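Leucyl-tRNA synthetase subunit alpha (Aquifex aeolicus, PDB 3PZ5) is the isolated CP1 editing domain of leucyl-tRNA synthetase, the enzyme that charges tRNA with leucine, and probably hydrolyses wrongly charged tRNA(Leu). Local coordinates at residues Glu22-Asp27 / Ala55-Arg60. The protein carries 1 engineered substitution. Residues are numbered along the deposited sequence; the frame is centred on the assembly and turned at random.
Engineered in segment 22-27: L23 (natural residue Pro).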
# COMPACT_ATOMS: atom_id res chain seq x y z
N GLU A 22 -9.98 7.98 -16.71
CA GLU A 22 -8.97 9.03 -16.84
C GLU A 22 -7.62 8.54 -16.33
O GLU A 22 -7.56 7.66 -15.48
CB GLU A 22 -9.41 10.36 -16.19
CG GLU A 22 -10.30 10.27 -14.95
CD GLU A 22 -11.76 9.92 -15.27
OE1 GLU A 22 -12.27 10.27 -16.37
OE2 GLU A 22 -12.40 9.28 -14.41
N LEU A 23 -6.55 9.11 -16.87
CA LEU A 23 -5.20 8.69 -16.51
C LEU A 23 -4.78 9.28 -15.17
O LEU A 23 -4.47 10.47 -15.07
CB LEU A 23 -4.19 9.06 -17.60
CG LEU A 23 -2.85 8.30 -17.59
CD1 LEU A 23 -3.05 6.79 -17.78
CD2 LEU A 23 -1.87 8.85 -18.65
N ILE A 24 -4.81 8.43 -14.15
CA ILE A 24 -4.39 8.79 -12.80
C ILE A 24 -3.49 7.68 -12.24
O ILE A 24 -3.79 6.49 -12.39
CB ILE A 24 -5.60 9.00 -11.84
CG1 ILE A 24 -6.52 10.11 -12.37
CG2 ILE A 24 -5.12 9.33 -10.42
CD1 ILE A 24 -7.75 10.36 -11.52
N TYR A 25 -2.41 8.08 -11.60
CA TYR A 25 -1.53 7.13 -10.93
C TYR A 25 -1.21 7.61 -9.52
O TYR A 25 -1.30 8.80 -9.22
CB TYR A 25 -0.25 6.91 -11.74
CG TYR A 25 0.63 8.14 -11.89
CD1 TYR A 25 1.41 8.60 -10.83
CD2 TYR A 25 0.69 8.83 -13.11
CE1 TYR A 25 2.23 9.71 -10.97
CE2 TYR A 25 1.50 9.95 -13.25
CZ TYR A 25 2.27 10.38 -12.18
OH TYR A 25 3.08 11.49 -12.30
N ILE A 26 -0.82 6.67 -8.67
CA ILE A 26 -0.45 6.97 -7.30
C ILE A 26 1.01 6.61 -7.10
O ILE A 26 1.40 5.44 -7.11
CB ILE A 26 -1.34 6.22 -6.28
CG1 ILE A 26 -2.81 6.62 -6.44
CG2 ILE A 26 -0.87 6.49 -4.85
CD1 ILE A 26 -3.80 5.64 -5.82
N ASP A 27 1.84 7.64 -6.94
CA ASP A 27 3.22 7.41 -6.58
C ASP A 27 3.31 7.11 -5.10
O ASP A 27 2.64 7.74 -4.28
CB ASP A 27 4.10 8.59 -6.97
CG ASP A 27 4.48 8.59 -8.44
OD1 ASP A 27 4.26 7.56 -9.12
OD2 ASP A 27 5.01 9.62 -8.93
N ALA A 55 -12.75 8.83 -4.60
CA ALA A 55 -14.02 8.55 -3.91
C ALA A 55 -15.25 8.89 -4.75
O ALA A 55 -16.22 8.14 -4.75
CB ALA A 55 -14.08 9.28 -2.58
N CYS A 56 -15.20 10.01 -5.46
CA CYS A 56 -16.33 10.40 -6.31
C CYS A 56 -16.48 9.45 -7.50
O CYS A 56 -17.59 9.01 -7.81
CB CYS A 56 -16.23 11.85 -6.78
SG CYS A 56 -17.81 12.43 -7.46
N ILE A 57 -15.35 9.15 -8.14
CA ILE A 57 -15.29 8.14 -9.20
C ILE A 57 -15.84 6.80 -8.69
O ILE A 57 -16.66 6.17 -9.37
CB ILE A 57 -13.85 8.00 -9.77
CG1 ILE A 57 -13.49 9.23 -10.60
CG2 ILE A 57 -13.72 6.75 -10.63
CD1 ILE A 57 -12.01 9.45 -10.81
N GLY A 58 -15.41 6.40 -7.50
CA GLY A 58 -15.91 5.19 -6.85
C GLY A 58 -17.43 5.16 -6.76
O GLY A 58 -18.06 4.17 -7.15
N GLU A 59 -18.01 6.25 -6.27
CA GLU A 59 -19.47 6.34 -6.09
C GLU A 59 -20.24 6.24 -7.40
O GLU A 59 -21.26 5.54 -7.47
CB GLU A 59 -19.88 7.61 -5.32
CG GLU A 59 -21.40 7.78 -5.27
CD GLU A 59 -21.85 8.91 -4.37
OE1 GLU A 59 -21.64 8.82 -3.14
OE2 GLU A 59 -22.43 9.87 -4.91
N ARG A 60 -19.78 6.95 -8.42
CA ARG A 60 -20.44 6.96 -9.73
C ARG A 60 -20.51 5.55 -10.31
O ARG A 60 -21.43 5.23 -11.05
CB ARG A 60 -19.74 7.91 -10.70
CG ARG A 60 -19.95 9.39 -10.39
CD ARG A 60 -19.63 10.26 -11.61
NE ARG A 60 -19.90 11.68 -11.36
CZ ARG A 60 -18.98 12.64 -11.33
NH1 ARG A 60 -17.69 12.36 -11.53
NH2 ARG A 60 -19.35 13.89 -11.09
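I57 reaches from the last turns of helix 50-60 toward segment 22-27, which runs into strand 25-30, and meets E22 and I24 there. Its CB already points at that segment, and from there the two branches part. The methyl CG2 stands anti to the backbone N, while CG1 lies anti to the carbonyl carbon (chi1 -71°) and carries the chain on toward the other segment. CG1 comes within 4.0 Å of E22 OE2, and CD1, one bond further out, is closer still, with 3.6 Å between I57 CD1 and that same OE2. The same methyl also meets I24: I57 CD1 and I24 CD1 lie end to end at 4.4 Å, a loose van der Waals contact.

This small surface contact joins the start of strand 25-30, an edge strand of the mixed sheet of the CP1 editing domain that pairs antiparallel with strand 12-18, to the C-terminal end of helix 50-60. I24 pairs through its backbone with V18, and its side chain also touches L50 near the start of the helix, while I57 packs on V97 of strand 92-100.

E22 arrives from the opposite direction. The first bond of its side chain does not head for the isoleucine, but the bend at chi2 (-76°), together with a non-staggered chi1 (32°), turns the carboxylate toward it. OE2 thus rests against aliphatic carbon, and the nearest opposite charge on the helix, R60 NH1, is 6.8 Å from E22 OE2, too far for a salt bridge, though it may lend weak long-range attraction. The R60 guanidinium instead has C56 SG over the centre of one face, 4.0 Å above its plane.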